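Local coordinates for protein YibA (Escherichia coli, PDB 1OYZ), which is of unknown function but folds as an all-helical HEAT-repeat solenoid and has been tentatively assigned an oxidoreductase activity, at residues 192-197 with 217-222; 208-213 with 239-244; 223-228 with 246-251. One frame throughout, in Å; residues are numbered along the deposited sequence.

The three contacts follow the chain through consecutive helices toward the C-terminal end of the HEAT-type array, all on the same side of the chain's centre, their own centres about 10 to 12 Å apart. Interactions 1 and 2 share helix 206-218, and interactions 2 and 3 share helix 239-248. Interaction 1 joins interaction 3 through polar bonds: D195 OD1 meets R223 NH2 at 2.7 Å in a salt bridge, while K220 NZ probably donates to E247 O. Interactions 2 and 3 merge in one apolar layer, where I213 CG2 lies 3.7 Å from L228 CD1. No active site or ligand is known here; interactions 1 and 3 join successive helices, while interaction 2 skips helix 225-232.

Interaction 1: residues 192-197 with 217-222; sequences DIRDCF and SYRKDK
R194 and D221 have the nearest CA atoms of the two segments, 7.9 Å apart, where the middle of a helix faces the turn that ends the next one. That turn is a Schellman motif: K220 takes a positive phi (59°), and two bonds run back into the last helical turn. R219, just before this turn, and D221, just after it, both point their CB toward 192-197.

No direct hydrogen bond spans the segments. R194 reaches across with its chain extended from CG to NE, and its long aliphatic part suits this place: CD packs 3.3 Å from D221 OD1. Its guanidinium offers a face to R219 O, with NH2 3.4 Å away but poorly angled for bonding. Instead NH1 donates to a water at 2.5 Å, which bonds only weakly to R219 O. The charges are matched outside the segments, R194 by D189 and D221 by R223. R219 bends at chi2 (-79°), bringing NH1 tightly against I193 CD1 at 3.0 Å and to 3.7 Å from F197 CE2. The F197 ring and this guanidinium are inclined by only 20°, yet NH1 approaches the ring obliquely.

Behind the contact, F197 and R219 both rest on I183 and N184 of helix 173-186, I193 packs on I165 of helix 161-168, and S217 and Y218 touch helix 239-248.

Interaction 2: residues 208-213 with 239-244; sequences VRIEAI and DDIIEA
I213 and A244 bring helices 206-218 and 239-248 together as nearly parallel neighbours in the HEAT-type helical solenoid, with helix 225-232 intervening in the chain. The two short axes pass 10.0 Å apart and cross at only 18°, so side chains spaced three residues apart face each other along a common line: I210 and I213 on one helix, I241 and A244 on the other.

The surfaces interdigitate modestly. CD1 of I241 is the main bump on its helix. Its CB does not aim straight across, but the bend at chi2 (51°) swings the terminal methyl toward the gap between the two facing isoleucines, where it lies 4.2 Å from I210 CG1 and 4.3 Å from I213 CG2. The I210 and I241 side chains cross at about a right angle, so a methyl end meets the flank of a chain.

The reciprocal bump is I213 CG2. With chi1 at -69° this branch lies opposite the backbone N and projects between I241 and A244, reaching A244 CB at 4.0 Å. Alanine suits this place because its short side chain leaves a shallow hollow for the methyl, while branched isoleucines supply the projections elsewhere. L228 of helix 225-232 also packs on I213, and L232 on I241, extending the apolar layer.

Toward the solvent the seam ends at D240. It carries its carboxylate at the exposed margin and contributes its aliphatic carbon to the packing, CB lying 4.4 Å from I210 CG2.

Interaction 3: residues 223-228 with 246-251; sequences RVLSVL and GELGDK
L225 lays its two methyls over the end of L248 and the edge of the turn that follows it. Its CD2 is pressed against L248 CD2 at 3.3 Å, tighter than usual van der Waals contact, and touches D250 OD1 at the same 3.3 Å. The chi1 of L225, -97°, lies away from the usual staggered positions and brings the branched end across.

L248 is the shared partner in this contact. A chi1 of 177° turns its CG away from the backbone N and sends the side chain out from the last turn of its helix toward 223-228. There CD2 also meets L228 CD2 at 3.9 Å and V224 CG1 at 4.0 Å. V224 and L228 come from the other segment alongside it, sliding past in the opposite sense, whereas L225 crosses it at a slant. Leucine and valine suit these positions, since three branched side chains can close around one methyl without leaving a polar group to satisfy.

G249 is the first residue to leave helical phi/psi, with a positive phi (71°), a conformation that favours glycine, and D250 is turned back toward L225. OD2 of D250 is hydrogen-bonded to T252 OG1, which probably fixes the carboxylate's rotation and leaves OD1 beside L225 CD2. An alanine in place of L225 would probably leave L248 CD2 without its tightest neighbour and open a gap beside D250.

The contact thus joins the beginning of helix 225-232 to the end of helix 239-248, helices that follow each other in the HEAT-type solenoid. L253, in the following loop, packs on both L225 and L228, while S217 and I213 of helix 206-218 touch V224 and L228 respectively.

Interaction 1: residues 192-197 with 217-222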
loop_
_atom_site.group_PDB
_atom_site.type_symbol
_atom_site.label_atom_id
_atom_site.label_comp_id
_atom_site.label_asym_id
_atom_site.label_seq_id
_atom_site.Cartn_x
_atom_site.Cartn_y
_atom_site.Cartn_z
ATOM N N ASP A 192 -20.492 8.209 4.236
ATOM C CA ASP A 192 -20.044 7.752 2.937
ATOM C C ASP A 192 -19.157 6.512 2.961
ATOM O O ASP A 192 -19.302 5.614 2.131
ATOM C CB ASP A 192 -19.313 8.879 2.206
ATOM C CG ASP A 192 -20.215 10.073 1.909
ATOM O OD1 ASP A 192 -20.655 10.777 2.856
ATOM O OD2 ASP A 192 -20.475 10.296 0.716
ATOM N N ILE A 193 -18.225 6.467 3.902
ATOM C CA ILE A 193 -17.321 5.336 3.995
ATOM C C ILE A 193 -18.106 4.127 4.483
ATOM O O ILE A 193 -17.950 3.024 3.969
ATOM C CB ILE A 193 -16.118 5.651 4.927
ATOM C CG1 ILE A 193 -16.583 5.916 6.348
ATOM C CG2 ILE A 193 -15.375 6.877 4.423
ATOM C CD1 ILE A 193 -16.705 4.638 7.195
ATOM N N ARG A 194 -18.975 4.319 5.459
ATOM C CA ARG A 194 -19.748 3.183 5.901
ATOM C C ARG A 194 -20.566 2.622 4.750
ATOM O O ARG A 194 -20.534 1.413 4.482
ATOM C CB ARG A 194 -20.633 3.571 7.064
ATOM C CG ARG A 194 -19.859 3.585 8.321
ATOM C CD ARG A 194 -20.731 3.882 9.471
ATOM N NE ARG A 194 -19.929 4.235 10.626
ATOM C CZ ARG A 194 -20.393 4.256 11.865
ATOM N NH1 ARG A 194 -21.662 3.932 12.099
ATOM N NH2 ARG A 194 -19.589 4.598 12.862
ATOM N N ASP A 195 -21.272 3.493 4.031
ATOM C CA ASP A 195 -22.074 3.002 2.921
ATOM C C ASP A 195 -21.191 2.321 1.878
ATOM O O ASP A 195 -21.593 1.311 1.293
ATOM C CB ASP A 195 -22.916 4.139 2.291
ATOM C CG ASP A 195 -23.893 4.779 3.298
ATOM O OD1 ASP A 195 -24.336 4.071 4.225
ATOM O OD2 ASP A 195 -24.224 5.987 3.163
ATOM N N CYS A 196 -19.984 2.830 1.633
ATOM C CA CYS A 196 -19.157 2.144 0.631
ATOM C C CYS A 196 -18.748 0.783 1.182
ATOM O O CYS A 196 -18.704 -0.179 0.434
ATOM C CB CYS A 196 -17.910 2.958 0.251
ATOM S SG CYS A 196 -18.268 4.439 -0.785
ATOM N N PHE A 197 -18.471 0.695 2.486
ATOM C CA PHE A 197 -18.104 -0.589 3.039
ATOM C C PHE A 197 -19.275 -1.593 2.933
ATOM O O PHE A 197 -19.050 -2.741 2.529
ATOM C CB PHE A 197 -17.626 -0.436 4.487
ATOM C CG PHE A 197 -16.190 0.028 4.610
ATOM C CD1 PHE A 197 -15.477 0.442 3.491
ATOM C CD2 PHE A 197 -15.560 0.042 5.833
ATOM C CE1 PHE A 197 -14.145 0.859 3.590
ATOM C CE2 PHE A 197 -14.224 0.459 5.954
ATOM C CZ PHE A 197 -13.511 0.868 4.828
ATOM N N SER A 217 -17.270 -3.665 11.287
ATOM C CA SER A 217 -17.361 -4.112 12.668
ATOM C C SER A 217 -16.691 -3.136 13.659
ATOM O O SER A 217 -17.248 -2.844 14.708
ATOM C CB SER A 217 -16.776 -5.518 12.810
ATOM O OG SER A 217 -17.294 -6.373 11.826
ATOM N N TYR A 218 -15.505 -2.627 13.346
ATOM C CA TYR A 218 -14.890 -1.689 14.274
ATOM C C TYR A 218 -15.818 -0.485 14.478
ATOM O O TYR A 218 -15.915 0.063 15.578
ATOM C CB TYR A 218 -13.500 -1.253 13.776
ATOM C CG TYR A 218 -12.423 -2.252 14.160
ATOM C CD1 TYR A 218 -12.428 -3.561 13.645
ATOM C CD2 TYR A 218 -11.428 -1.912 15.088
ATOM C CE1 TYR A 218 -11.470 -4.510 14.050
ATOM C CE2 TYR A 218 -10.469 -2.853 15.502
ATOM C CZ TYR A 218 -10.496 -4.147 14.985
ATOM O OH TYR A 218 -9.568 -5.077 15.420
ATOM N N ARG A 219 -16.514 -0.102 13.414
ATOM C CA ARG A 219 -17.459 1.008 13.450
ATOM C C ARG A 219 -18.790 0.608 14.119
ATOM O O ARG A 219 -19.701 1.433 14.194
ATOM C CB ARG A 219 -17.760 1.496 12.025
ATOM C CG ARG A 219 -16.540 1.701 11.120
ATOM C CD ARG A 219 -15.835 3.000 11.421
ATOM N NE ARG A 219 -14.448 3.040 10.938
ATOM C CZ ARG A 219 -14.065 2.922 9.668
ATOM N NH1 ARG A 219 -14.965 2.746 8.711
ATOM N NH2 ARG A 219 -12.770 2.994 9.360
ATOM N N LYS A 220 -18.936 -0.645 14.565
ATOM C CA LYS A 220 -20.175 -1.071 15.233
ATOM C C LYS A 220 -21.439 -0.900 14.353
ATOM O O LYS A 220 -22.529 -0.623 14.853
ATOM C CB LYS A 220 -20.364 -0.252 16.516
ATOM C CG LYS A 220 -19.101 -0.122 17.381
ATOM C CD LYS A 220 -19.022 -1.231 18.430
ATOM C CE LYS A 220 -17.663 -1.267 19.149
ATOM N NZ LYS A 220 -16.563 -1.742 18.240
ATOM N N ASP A 221 -21.287 -1.060 13.052
ATOM C CA ASP A 221 -22.387 -0.897 12.116
ATOM C C ASP A 221 -23.045 -2.263 11.877
ATOM O O ASP A 221 -22.476 -3.142 11.232
ATOM C CB ASP A 221 -21.821 -0.287 10.827
ATOM C CG ASP A 221 -22.893 0.185 9.861
ATOM O OD1 ASP A 221 -22.670 1.253 9.234
ATOM O OD2 ASP A 221 -23.919 -0.513 9.712
ATOM N N LYS A 222 -24.254 -2.420 12.399
ATOM C CA LYS A 222 -24.965 -3.679 12.295
ATOM C C LYS A 222 -25.319 -4.156 10.907
ATOM O O LYS A 222 -25.742 -5.290 10.735
ATOM C CB LYS A 222 -26.176 -3.633 13.230
ATOM C CG LYS A 222 -25.694 -3.730 14.678
ATOM C CD LYS A 222 -26.629 -3.110 15.717
ATOM C CE LYS A 222 -26.142 -3.444 17.122
ATOM N NZ LYS A 222 -26.972 -2.793 18.139
HETATM O O HOH W 1 -22.873 2.794 13.986
#

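Interaction 2: residues 208-213 with 239-244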
loop_
_atom_site.group_PDB
_atom_site.type_symbol
_atom_site.label_atom_id
_atom_site.label_comp_id
_atom_site.label_asym_id
_atom_site.label_seq_id
_atom_site.Cartn_x
_atom_site.Cartn_y
_atom_site.Cartn_z
ATOM N N VAL A 208 -11.108 -7.601 -0.389
ATOM C CA VAL A 208 -11.859 -6.365 -0.161
ATOM C C VAL A 208 -13.010 -6.638 0.839
ATOM O O VAL A 208 -13.229 -5.860 1.753
ATOM C CB VAL A 208 -12.427 -5.763 -1.516
ATOM C CG1 VAL A 208 -13.320 -4.574 -1.218
ATOM C CG2 VAL A 208 -11.269 -5.296 -2.414
ATOM N N ARG A 209 -13.720 -7.743 0.672
ATOM C CA ARG A 209 -14.828 -8.067 1.578
ATOM C C ARG A 209 -14.323 -8.142 3.004
ATOM O O ARG A 209 -14.985 -7.694 3.951
ATOM C CB ARG A 209 -15.461 -9.406 1.214
ATOM C CG ARG A 209 -16.277 -9.437 -0.061
ATOM C CD ARG A 209 -16.861 -10.849 -0.273
ATOM N NE ARG A 209 -17.758 -11.197 0.821
ATOM C CZ ARG A 209 -17.637 -12.260 1.626
ATOM N NH1 ARG A 209 -16.640 -13.128 1.487
ATOM N NH2 ARG A 209 -18.534 -12.453 2.584
ATOM N N ILE A 210 -13.137 -8.712 3.175
ATOM C CA ILE A 210 -12.568 -8.811 4.520
ATOM C C ILE A 210 -12.311 -7.455 5.135
ATOM O O ILE A 210 -12.664 -7.233 6.291
ATOM C CB ILE A 210 -11.279 -9.658 4.527
ATOM C CG1 ILE A 210 -11.654 -11.140 4.405
ATOM C CG2 ILE A 210 -10.494 -9.403 5.802
ATOM C CD1 ILE A 210 -10.500 -12.042 3.934
ATOM N N GLU A 211 -11.708 -6.526 4.385
ATOM C CA GLU A 211 -11.473 -5.188 4.940
ATOM C C GLU A 211 -12.803 -4.459 5.259
ATOM O O GLU A 211 -12.892 -3.696 6.236
ATOM C CB GLU A 211 -10.628 -4.328 3.974
ATOM C CG GLU A 211 -9.102 -4.742 3.853
ATOM C CD GLU A 211 -8.270 -4.455 5.094
ATOM O OE1 GLU A 211 -8.599 -3.437 5.752
ATOM O OE2 GLU A 211 -7.261 -5.198 5.406
ATOM N N ALA A 212 -13.826 -4.676 4.427
ATOM C CA ALA A 212 -15.141 -4.048 4.647
ATOM C C ALA A 212 -15.732 -4.605 5.948
ATOM O O ALA A 212 -16.248 -3.865 6.792
ATOM C CB ALA A 212 -16.074 -4.343 3.459
ATOM N N ILE A 213 -15.635 -5.915 6.108
ATOM C CA ILE A 213 -16.125 -6.557 7.317
ATOM C C ILE A 213 -15.418 -6.044 8.561
ATOM O O ILE A 213 -16.067 -5.711 9.568
ATOM C CB ILE A 213 -15.957 -8.087 7.236
ATOM C CG1 ILE A 213 -16.924 -8.634 6.178
ATOM C CG2 ILE A 213 -16.219 -8.716 8.610
ATOM C CD1 ILE A 213 -16.669 -10.026 5.751
ATOM N N ASP A 239 -9.546 -15.679 10.668
ATOM C CA ASP A 239 -9.294 -15.174 11.993
ATOM C C ASP A 239 -9.799 -13.758 12.186
ATOM O O ASP A 239 -10.345 -13.418 13.240
ATOM C CB ASP A 239 -7.801 -15.291 12.285
ATOM C CG ASP A 239 -7.393 -16.720 12.642
ATOM O OD1 ASP A 239 -8.137 -17.662 12.318
ATOM O OD2 ASP A 239 -6.323 -16.892 13.246
ATOM N N ASP A 240 -9.611 -12.940 11.161
ATOM C CA ASP A 240 -10.081 -11.561 11.174
ATOM C C ASP A 240 -11.630 -11.528 11.341
ATOM O O ASP A 240 -12.159 -10.624 11.967
ATOM C CB ASP A 240 -9.718 -10.857 9.841
ATOM C CG ASP A 240 -8.242 -10.376 9.769
ATOM O OD1 ASP A 240 -7.877 -9.438 10.495
ATOM O OD2 ASP A 240 -7.455 -10.926 8.966
ATOM N N ILE A 241 -12.344 -12.499 10.771
ATOM C CA ILE A 241 -13.798 -12.507 10.871
ATOM C C ILE A 241 -14.207 -12.767 12.307
ATOM O O ILE A 241 -15.063 -12.076 12.870
ATOM C CB ILE A 241 -14.415 -13.551 9.875
ATOM C CG1 ILE A 241 -14.742 -12.842 8.556
ATOM C CG2 ILE A 241 -15.700 -14.195 10.428
ATOM C CD1 ILE A 241 -13.597 -12.055 7.991
ATOM N N ILE A 242 -13.546 -13.732 12.921
ATOM C CA ILE A 242 -13.833 -14.057 14.302
ATOM C C ILE A 242 -13.543 -12.841 15.156
ATOM O O ILE A 242 -14.319 -12.474 16.033
ATOM C CB ILE A 242 -12.974 -15.238 14.744
ATOM C CG1 ILE A 242 -13.220 -16.395 13.776
ATOM C CG2 ILE A 242 -13.292 -15.605 16.214
ATOM C CD1 ILE A 242 -12.444 -17.683 14.123
ATOM N N GLU A 243 -12.434 -12.183 14.863
ATOM C CA GLU A 243 -12.039 -11.002 15.604
ATOM C C GLU A 243 -13.034 -9.836 15.419
ATOM O O GLU A 243 -13.346 -9.104 16.375
ATOM C CB GLU A 243 -10.650 -10.576 15.149
ATOM C CG GLU A 243 -10.237 -9.223 15.655
ATOM C CD GLU A 243 -9.939 -9.257 17.114
ATOM O OE1 GLU A 243 -9.578 -8.198 17.690
ATOM O OE2 GLU A 243 -10.066 -10.358 17.692
ATOM N N ALA A 244 -13.497 -9.652 14.180
ATOM C CA ALA A 244 -14.472 -8.604 13.860
ATOM C C ALA A 244 -15.766 -8.890 14.640
ATOM O O ALA A 244 -16.428 -7.976 15.137
ATOM C CB ALA A 244 -14.760 -8.593 12.371
#

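Interaction 3: residues 223-228 with 246-251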
loop_
_atom_site.group_PDB
_atom_site.type_symbol
_atom_site.label_atom_id
_atom_site.label_comp_id
_atom_site.label_asym_id
_atom_site.label_seq_id
_atom_site.Cartn_x
_atom_site.Cartn_y
_atom_site.Cartn_z
ATOM N N ARG A 223 -25.119 -3.327 9.889
ATOM C CA ARG A 223 -25.412 -3.845 8.564
ATOM C C ARG A 223 -24.422 -4.964 8.171
ATOM O O ARG A 223 -24.621 -5.644 7.162
ATOM C CB ARG A 223 -25.434 -2.722 7.525
ATOM C CG ARG A 223 -26.662 -1.815 7.698
ATOM C CD ARG A 223 -26.257 -0.411 8.035
ATOM N NE ARG A 223 -25.675 0.258 6.881
ATOM C CZ ARG A 223 -24.966 1.381 6.937
ATOM N NH1 ARG A 223 -24.735 1.972 8.102
ATOM N NH2 ARG A 223 -24.512 1.932 5.826
ATOM N N VAL A 224 -23.380 -5.205 8.965
ATOM C CA VAL A 224 -22.455 -6.292 8.589
ATOM C C VAL A 224 -22.949 -7.652 9.124
ATOM O O VAL A 224 -22.523 -8.697 8.669
ATOM C CB VAL A 224 -20.991 -6.013 9.123
ATOM C CG1 VAL A 224 -20.873 -6.388 10.619
ATOM C CG2 VAL A 224 -19.947 -6.769 8.282
ATOM N N LEU A 225 -23.855 -7.632 10.093
ATOM C CA LEU A 225 -24.347 -8.870 10.709
ATOM C C LEU A 225 -24.612 -10.082 9.833
ATOM O O LEU A 225 -24.105 -11.190 10.080
ATOM C CB LEU A 225 -25.623 -8.605 11.499
ATOM C CG LEU A 225 -25.458 -8.396 12.997
ATOM C CD1 LEU A 225 -24.605 -9.505 13.598
ATOM C CD2 LEU A 225 -24.811 -7.043 13.225
ATOM N N SER A 226 -25.435 -9.892 8.819
ATOM C CA SER A 226 -25.773 -11.021 7.960
ATOM C C SER A 226 -24.552 -11.716 7.330
ATOM O O SER A 226 -24.414 -12.934 7.397
ATOM C CB SER A 226 -26.738 -10.558 6.868
ATOM O OG SER A 226 -27.371 -11.682 6.288
ATOM N N VAL A 227 -23.663 -10.943 6.722
ATOM C CA VAL A 227 -22.492 -11.546 6.086
ATOM C C VAL A 227 -21.580 -12.119 7.161
ATOM O O VAL A 227 -21.018 -13.198 7.016
ATOM C CB VAL A 227 -21.731 -10.499 5.211
ATOM C CG1 VAL A 227 -21.599 -9.205 5.989
ATOM C CG2 VAL A 227 -20.340 -11.016 4.829
ATOM N N LEU A 228 -21.452 -11.402 8.256
ATOM C CA LEU A 228 -20.602 -11.876 9.326
ATOM C C LEU A 228 -21.080 -13.276 9.758
ATOM O O LEU A 228 -20.286 -14.223 9.841
ATOM C CB LEU A 228 -20.649 -10.879 10.480
ATOM C CG LEU A 228 -19.494 -10.897 11.483
ATOM C CD1 LEU A 228 -18.150 -10.953 10.754
ATOM C CD2 LEU A 228 -19.584 -9.671 12.367
ATOM N N GLY A 246 -16.044 -10.068 17.524
ATOM C CA GLY A 246 -15.922 -9.575 18.894
ATOM C C GLY A 246 -15.959 -8.056 18.945
ATOM O O GLY A 246 -16.499 -7.450 19.878
ATOM N N GLU A 247 -15.378 -7.434 17.928
ATOM C CA GLU A 247 -15.345 -5.989 17.836
ATOM C C GLU A 247 -16.729 -5.366 17.588
ATOM O O GLU A 247 -17.027 -4.320 18.140
ATOM C CB GLU A 247 -14.375 -5.561 16.728
ATOM C CG GLU A 247 -12.908 -5.690 17.098
ATOM C CD GLU A 247 -12.526 -4.766 18.242
ATOM O OE1 GLU A 247 -12.875 -3.552 18.164
ATOM O OE2 GLU A 247 -11.876 -5.250 19.217
ATOM N N LEU A 248 -17.558 -6.005 16.763
ATOM C CA LEU A 248 -18.889 -5.479 16.453
ATOM C C LEU A 248 -19.720 -5.180 17.711
ATOM O O LEU A 248 -20.493 -4.224 17.730
ATOM C CB LEU A 248 -19.657 -6.452 15.562
ATOM C CG LEU A 248 -21.110 -6.058 15.225
ATOM C CD1 LEU A 248 -21.127 -4.755 14.393
ATOM C CD2 LEU A 248 -21.753 -7.196 14.446
ATOM N N GLY A 249 -19.550 -5.983 18.763
ATOM C CA GLY A 249 -20.281 -5.747 20.011
ATOM C C GLY A 249 -21.789 -6.031 20.005
ATOM O O GLY A 249 -22.562 -5.458 20.789
ATOM N N ASP A 250 -22.193 -6.927 19.114
ATOM C CA ASP A 250 -23.590 -7.321 18.958
ATOM C C ASP A 250 -23.746 -8.767 19.485
ATOM O O ASP A 250 -23.200 -9.720 18.903
ATOM C CB ASP A 250 -23.951 -7.223 17.476
ATOM C CG ASP A 250 -25.428 -7.461 17.207
ATOM O OD1 ASP A 250 -25.965 -6.733 16.344
ATOM O OD2 ASP A 250 -26.039 -8.371 17.828
ATOM N N LYS A 251 -24.494 -8.931 20.571
ATOM C CA LYS A 251 -24.652 -10.253 21.178
ATOM C C LYS A 251 -25.393 -11.269 20.341
ATOM O O LYS A 251 -25.558 -12.412 20.750
ATOM C CB LYS A 251 -25.304 -10.126 22.547
ATOM C CG LYS A 251 -24.516 -9.275 23.549
ATOM C CD LYS A 251 -25.168 -9.333 24.950
ATOM C CE LYS A 251 -24.305 -8.656 26.007
ATOM N NZ LYS A 251 -23.813 -7.334 25.487
#